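Local coordinates for glycerol-3-phosphate dehydrogenase [NAD(P)+] (Coxiella burnetii, PDB 3K96), which probably catalyses the NAD(P)H-dependent reduction of dihydroxyacetone phosphate to sn-glycerol 3-phosphate, the key precursor for phospholipid synthesis, at residues His30-Leu35 with Leu46-Lys51; Lys54-Ser59 with Glu98-Ile103. One frame throughout, in Å; residues are numbered along the deposited sequence.

Interaction 1: His30-Leu35 with Leu46-Lys51; sequences HPIAIL and LVLARK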
loop_
_atom_site.group_PDB
_atom_site.type_symbol
_atom_site.label_atom_id
_atom_site.label_comp_id
_atom_site.label_asym_id
_atom_site.label_seq_id
_atom_site.Cartn_x
_atom_site.Cartn_y
_atom_site.Cartn_z
ATOM N N HIS A 30 33.349 -19.001 -8.822
ATOM C CA HIS A 30 33.711 -18.626 -7.467
ATOM C C HIS A 30 32.534 -18.607 -6.498
ATOM O O HIS A 30 31.405 -18.345 -6.893
ATOM C CB HIS A 30 34.391 -17.265 -7.467
ATOM C CG HIS A 30 35.592 -17.200 -8.350
ATOM N ND1 HIS A 30 36.778 -17.828 -8.035
ATOM C CD2 HIS A 30 35.796 -16.580 -9.537
ATOM C CE1 HIS A 30 37.658 -17.603 -8.995
ATOM N NE2 HIS A 30 37.088 -16.844 -9.915
ATOM N N PRO A 31 32.807 -18.895 -5.220
ATOM C CA PRO A 31 31.750 -18.855 -4.232
ATOM C C PRO A 31 31.382 -17.428 -3.882
ATOM O O PRO A 31 32.195 -16.534 -4.035
ATOM C CB PRO A 31 32.374 -19.544 -3.007
ATOM C CG PRO A 31 33.603 -20.220 -3.489
ATOM C CD PRO A 31 34.065 -19.428 -4.663
ATOM N N ILE A 32 30.147 -17.214 -3.456
ATOM C CA ILE A 32 29.730 -15.899 -2.997
ATOM C C ILE A 32 29.589 -16.025 -1.486
ATOM O O ILE A 32 29.198 -17.080 -0.983
ATOM C CB ILE A 32 28.441 -15.421 -3.690
ATOM C CG1 ILE A 32 28.063 -14.001 -3.207
ATOM C CG2 ILE A 32 27.319 -16.417 -3.485
ATOM C CD1 ILE A 32 26.998 -13.356 -4.057
ATOM N N ALA A 33 29.975 -14.989 -0.753
ATOM C CA ALA A 33 29.857 -15.011 0.695
ATOM C C ALA A 33 28.673 -14.147 1.131
ATOM O O ALA A 33 28.495 -13.021 0.638
ATOM C CB ALA A 33 31.163 -14.508 1.371
ATOM N N ILE A 34 27.862 -14.695 2.035
ATOM C CA ILE A 34 26.749 -13.953 2.633
ATOM C C ILE A 34 27.038 -13.786 4.119
ATOM O O ILE A 34 27.110 -14.766 4.859
ATOM C CB ILE A 34 25.402 -14.670 2.431
ATOM C CG1 ILE A 34 25.029 -14.644 0.940
ATOM C CG2 ILE A 34 24.339 -14.018 3.295
ATOM C CD1 ILE A 34 23.795 -15.424 0.567
ATOM N N LEU A 35 27.211 -12.534 4.537
ATOM C CA LEU A 35 27.527 -12.187 5.907
ATOM C C LEU A 35 26.229 -11.784 6.610
ATOM O O LEU A 35 25.644 -10.748 6.295
ATOM C CB LEU A 35 28.545 -11.022 5.933
ATOM C CG LEU A 35 29.817 -11.189 5.072
ATOM C CD1 LEU A 35 30.792 -10.008 5.276
ATOM C CD2 LEU A 35 30.525 -12.529 5.322
ATOM N N LEU A 46 19.743 -19.580 0.195
ATOM C CA LEU A 46 19.018 -20.701 -0.385
ATOM C C LEU A 46 18.684 -20.455 -1.830
ATOM O O LEU A 46 18.782 -21.357 -2.650
ATOM C CB LEU A 46 17.712 -20.995 0.373
ATOM C CG LEU A 46 17.840 -21.636 1.739
ATOM C CD1 LEU A 46 16.498 -21.663 2.453
ATOM C CD2 LEU A 46 18.433 -23.046 1.559
ATOM N N VAL A 47 18.224 -19.248 -2.152
ATOM C CA VAL A 47 17.902 -18.940 -3.533
ATOM C C VAL A 47 19.101 -19.253 -4.434
ATOM O O VAL A 47 18.946 -19.873 -5.485
ATOM C CB VAL A 47 17.502 -17.465 -3.701
ATOM C CG1 VAL A 47 17.517 -17.068 -5.165
ATOM C CG2 VAL A 47 16.102 -17.208 -3.051
ATOM N N LEU A 48 20.288 -18.813 -4.028
ATOM C CA LEU A 48 21.490 -19.044 -4.826
ATOM C C LEU A 48 21.966 -20.500 -4.774
ATOM O O LEU A 48 22.250 -21.093 -5.806
ATOM C CB LEU A 48 22.627 -18.112 -4.365
ATOM C CG LEU A 48 22.331 -16.604 -4.464
ATOM C CD1 LEU A 48 23.437 -15.772 -3.849
ATOM C CD2 LEU A 48 22.073 -16.190 -5.902
ATOM N N ALA A 49 22.054 -21.072 -3.580
ATOM C CA ALA A 49 22.563 -22.441 -3.430
ATOM C C ALA A 49 21.676 -23.462 -4.161
ATOM O O ALA A 49 22.179 -24.438 -4.749
ATOM C CB ALA A 49 22.777 -22.808 -1.925
ATOM N N ARG A 50 20.364 -23.213 -4.180
ATOM C CA ARG A 50 19.441 -24.097 -4.896
ATOM C C ARG A 50 19.689 -24.145 -6.390
ATOM O O ARG A 50 19.305 -25.109 -7.048
ATOM C CB ARG A 50 17.977 -23.708 -4.646
ATOM C CG ARG A 50 17.465 -24.140 -3.283
ATOM C CD ARG A 50 16.190 -23.390 -2.932
ATOM N NE ARG A 50 15.655 -23.773 -1.633
ATOM C CZ ARG A 50 14.640 -23.149 -1.038
ATOM N NH1 ARG A 50 14.072 -22.095 -1.621
ATOM N NH2 ARG A 50 14.197 -23.568 0.141
ATOM N N LYS A 51 20.285 -23.100 -6.939
ATOM C CA LYS A 51 20.571 -23.074 -8.369
ATOM C C LYS A 51 21.929 -23.753 -8.634
ATOM O O LYS A 51 22.361 -23.867 -9.774
ATOM C CB LYS A 51 20.539 -21.626 -8.876
ATOM C CG LYS A 51 19.168 -20.923 -8.593
ATOM C CD LYS A 51 19.338 -19.405 -8.358
ATOM C CE LYS A 51 19.334 -18.584 -9.586
ATOM N NZ LYS A 51 17.967 -18.389 -10.060
#
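Leu-48 reaches from helix 39-49 to the strand 32-35 and meets Ile-32 and Ile-34 there. One methyl does the work: CD1 of Leu-48 lies 4.0 Å from CG2 of Ile-32. The same CD1 is 4.4 Å from CD1 of Ile-34, a looser touch. The side chains of Ile-32 and Leu-48 cross at about a right angle. In Ile-32 the longer branch, CG1, stands anti to the backbone N (chi1 -178°), which leaves CG2 as the branch that faces the leucine. Both isoleucines point toward the helix, two positions apart on the strand, and CD1 of Leu-48 serves both. The three residues are buried. Leu-48 also packs on Val-55 of the next strand, and Arg-192 of helix 183-193 touches both Leu-48 and Ile-32. The outer side is different. Arg-50 and Lys-51, at the end of the 46-51 segment, are exposed. The extended side chain of Arg-50 brings its guanidinium against Leu-46, whose CB lies 3.9 Å above the plane, and its NH2 makes a hydrogen bond to the carbonyl O of Ala-169. No hydrogen bond joins strand to helix. The contact is wholly apolar, so the link between helix and Rossmann-type sheet rests here on aliphatic packing.

Interaction 2: Lys54-Ser59 with Glu98-Ile103; sequences KVRLWS and EGVTDI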
loop_
_atom_site.group_PDB
_atom_site.type_symbol
_atom_site.label_atom_id
_atom_site.label_comp_id
_atom_site.label_asym_id
_atom_site.label_seq_id
_atom_site.Cartn_x
_atom_site.Cartn_y
_atom_site.Cartn_z
ATOM N N LYS A 54 27.853 -22.045 -5.417
ATOM C CA LYS A 54 28.497 -22.272 -4.138
ATOM C C LYS A 54 28.270 -21.054 -3.273
ATOM O O LYS A 54 28.536 -19.931 -3.706
ATOM C CB LYS A 54 30.003 -22.469 -4.306
ATOM C CG LYS A 54 30.369 -23.628 -5.223
ATOM C CD LYS A 54 31.882 -23.683 -5.470
ATOM C CE LYS A 54 32.239 -24.657 -6.604
ATOM N NZ LYS A 54 31.718 -24.177 -7.935
ATOM N N VAL A 55 27.811 -21.273 -2.048
ATOM C CA VAL A 55 27.551 -20.193 -1.147
ATOM C C VAL A 55 28.128 -20.435 0.222
ATOM O O VAL A 55 28.015 -21.537 0.765
ATOM C CB VAL A 55 26.017 -19.976 -0.961
ATOM C CG1 VAL A 55 25.775 -18.808 -0.018
ATOM C CG2 VAL A 55 25.340 -19.750 -2.301
ATOM N N ARG A 56 28.724 -19.393 0.792
ATOM C CA ARG A 56 29.267 -19.445 2.137
ATOM C C ARG A 56 28.473 -18.461 3.000
ATOM O O ARG A 56 28.443 -17.256 2.728
ATOM C CB ARG A 56 30.741 -19.066 2.160
ATOM C CG ARG A 56 31.627 -19.989 1.366
ATOM C CD ARG A 56 33.057 -19.496 1.419
ATOM N NE ARG A 56 33.944 -20.281 0.572
ATOM C CZ ARG A 56 35.253 -20.078 0.458
ATOM N NH1 ARG A 56 35.848 -19.097 1.131
ATOM N NH2 ARG A 56 35.969 -20.867 -0.337
ATOM N N LEU A 57 27.865 -18.987 4.051
ATOM C CA LEU A 57 27.058 -18.202 4.953
ATOM C C LEU A 57 27.759 -18.042 6.285
ATOM O O LEU A 57 28.038 -19.024 6.955
ATOM C CB LEU A 57 25.717 -18.917 5.164
ATOM C CG LEU A 57 24.683 -18.215 6.036
ATOM C CD1 LEU A 57 24.291 -16.882 5.407
ATOM C CD2 LEU A 57 23.465 -19.127 6.222
ATOM N N TRP A 58 28.012 -16.808 6.681
ATOM C CA TRP A 58 28.695 -16.502 7.937
ATOM C C TRP A 58 27.766 -15.846 8.946
ATOM O O TRP A 58 26.899 -15.037 8.597
ATOM C CB TRP A 58 29.856 -15.554 7.662
ATOM C CG TRP A 58 30.602 -15.032 8.877
ATOM C CD1 TRP A 58 31.618 -15.662 9.552
ATOM C CD2 TRP A 58 30.443 -13.751 9.506
ATOM N NE1 TRP A 58 32.073 -14.867 10.579
ATOM C CE2 TRP A 58 31.373 -13.687 10.572
ATOM C CE3 TRP A 58 29.593 -12.649 9.280
ATOM C CZ2 TRP A 58 31.480 -12.574 11.408
ATOM C CZ3 TRP A 58 29.706 -11.538 10.103
ATOM C CH2 TRP A 58 30.645 -11.510 11.162
ATOM N N SER A 59 27.966 -16.211 10.203
ATOM C CA SER A 59 27.231 -15.645 11.298
ATOM C C SER A 59 28.217 -15.259 12.372
ATOM O O SER A 59 29.169 -16.005 12.633
ATOM C CB SER A 59 26.264 -16.678 11.877
ATOM O OG SER A 59 25.601 -16.150 13.015
ATOM N N GLU A 98 38.152 -15.935 2.203
ATOM C CA GLU A 98 39.352 -16.405 1.485
ATOM C C GLU A 98 38.902 -17.096 0.184
ATOM O O GLU A 98 38.145 -18.051 0.215
ATOM C CB GLU A 98 40.169 -17.342 2.379
ATOM C CG GLU A 98 41.568 -17.695 1.851
ATOM C CD GLU A 98 42.523 -16.505 1.822
ATOM O OE1 GLU A 98 42.397 -15.603 2.691
ATOM O OE2 GLU A 98 43.414 -16.486 0.938
ATOM N N GLY A 99 39.354 -16.590 -0.962
ATOM C CA GLY A 99 38.965 -17.144 -2.266
ATOM C C GLY A 99 37.625 -16.593 -2.765
ATOM O O GLY A 99 37.067 -17.065 -3.754
ATOM N N VAL A 100 37.114 -15.583 -2.080
ATOM C CA VAL A 100 35.831 -14.971 -2.435
ATOM C C VAL A 100 36.040 -13.488 -2.660
ATOM O O VAL A 100 36.741 -12.846 -1.881
ATOM C CB VAL A 100 34.817 -15.138 -1.277
ATOM C CG1 VAL A 100 33.573 -14.270 -1.505
ATOM C CG2 VAL A 100 34.469 -16.612 -1.097
ATOM N N THR A 101 35.474 -12.939 -3.726
ATOM C CA THR A 101 35.580 -11.494 -3.934
ATOM C C THR A 101 34.219 -10.778 -3.942
ATOM O O THR A 101 34.179 -9.549 -3.799
ATOM C CB THR A 101 36.344 -11.173 -5.192
ATOM O OG1 THR A 101 35.688 -11.813 -6.284
ATOM C CG2 THR A 101 37.810 -11.660 -5.065
ATOM N N ASP A 102 33.127 -11.531 -4.130
ATOM C CA ASP A 102 31.755 -10.972 -4.107
ATOM C C ASP A 102 31.118 -11.282 -2.773
ATOM O O ASP A 102 30.974 -12.445 -2.401
ATOM C CB ASP A 102 30.899 -11.524 -5.237
ATOM C CG ASP A 102 31.272 -10.941 -6.585
ATOM O OD1 ASP A 102 32.018 -9.940 -6.622
ATOM O OD2 ASP A 102 30.794 -11.464 -7.605
ATOM N N ILE A 103 30.729 -10.226 -2.060
ATOM C CA ILE A 103 30.187 -10.342 -0.715
ATOM C C ILE A 103 28.821 -9.667 -0.593
ATOM O O ILE A 103 28.633 -8.544 -1.056
ATOM C CB ILE A 103 31.139 -9.642 0.264
ATOM C CG1 ILE A 103 32.585 -10.124 0.023
ATOM C CG2 ILE A 103 30.697 -9.861 1.690
ATOM C CD1 ILE A 103 33.633 -9.299 0.728
#
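The guanidinium of Arg-56 has CG2 of Val-100 over one face, 3.5 Å above the plane and offset toward the rim. At its edge, near the plane, lies the carbonyl O of Glu-98. NH1 makes the bond there: Arg-56 NH1 to Glu-98 O is 2.7 Å. It is short but bent, with an N-H...O angle of 147°. The oxygen sits 21° out of the guanidinium plane, and the donor is likewise tilted from the carbonyl plane. NH1 is also the guanidinium atom nearest the valine, 3.6 Å from Val-100 CG2. The arginine chain runs extended from CG to NE and slides past Val-100 in the opposite direction, with CD 4.1 Å from the same CG2. In Val-100, CG2 is set anti to the carbonyl carbon by a chi1 of 169°. The side chain of Glu-98 plays little part, as its end leads away; its backbone carbonyl makes the bond. A second carbonyl, that of Ser-96, also accepts from NH1. Two main-chain oxygens near the C-terminal end of helix 93-97 thus share one nitrogen, and they would probably favour the positive charge. Arg-56 and Val-100 flank strand 32-35, where Val-100 touches Ala-33. This is a side-chain to main-chain link across strand 32-35, over one face of the parallel part of a Rossmann-type sheet: an arginine from strand 55-58 ties down the helix-to-strand connection that leads into strand 102-105.

The centres of the two interactions lie about 8 Å apart, on the same side of the chain's centre. They come in series: 30-35 with 46-51 closes before 54-59 with 98-103 opens. Both belong to the parallel part of one mixed sheet, in which strand 32-35 sits between 55-58 and 102-105. Probable backbone hydrogen bonds join them directly: Ile-34 N to Arg-56 O at 2.7 Å, and Ile-34 O to Trp-58 N at 2.9 Å. Interaction 1 packs helix 39-49 on the sheet within the first beta-alpha-beta unit. Interaction 2 spans strand 32-35 on the sheet's other face. Together they cover both faces around strand 32-35, which leads into a GxGxxG sequence consistent with a Rossmann-type dinucleotide-binding fold.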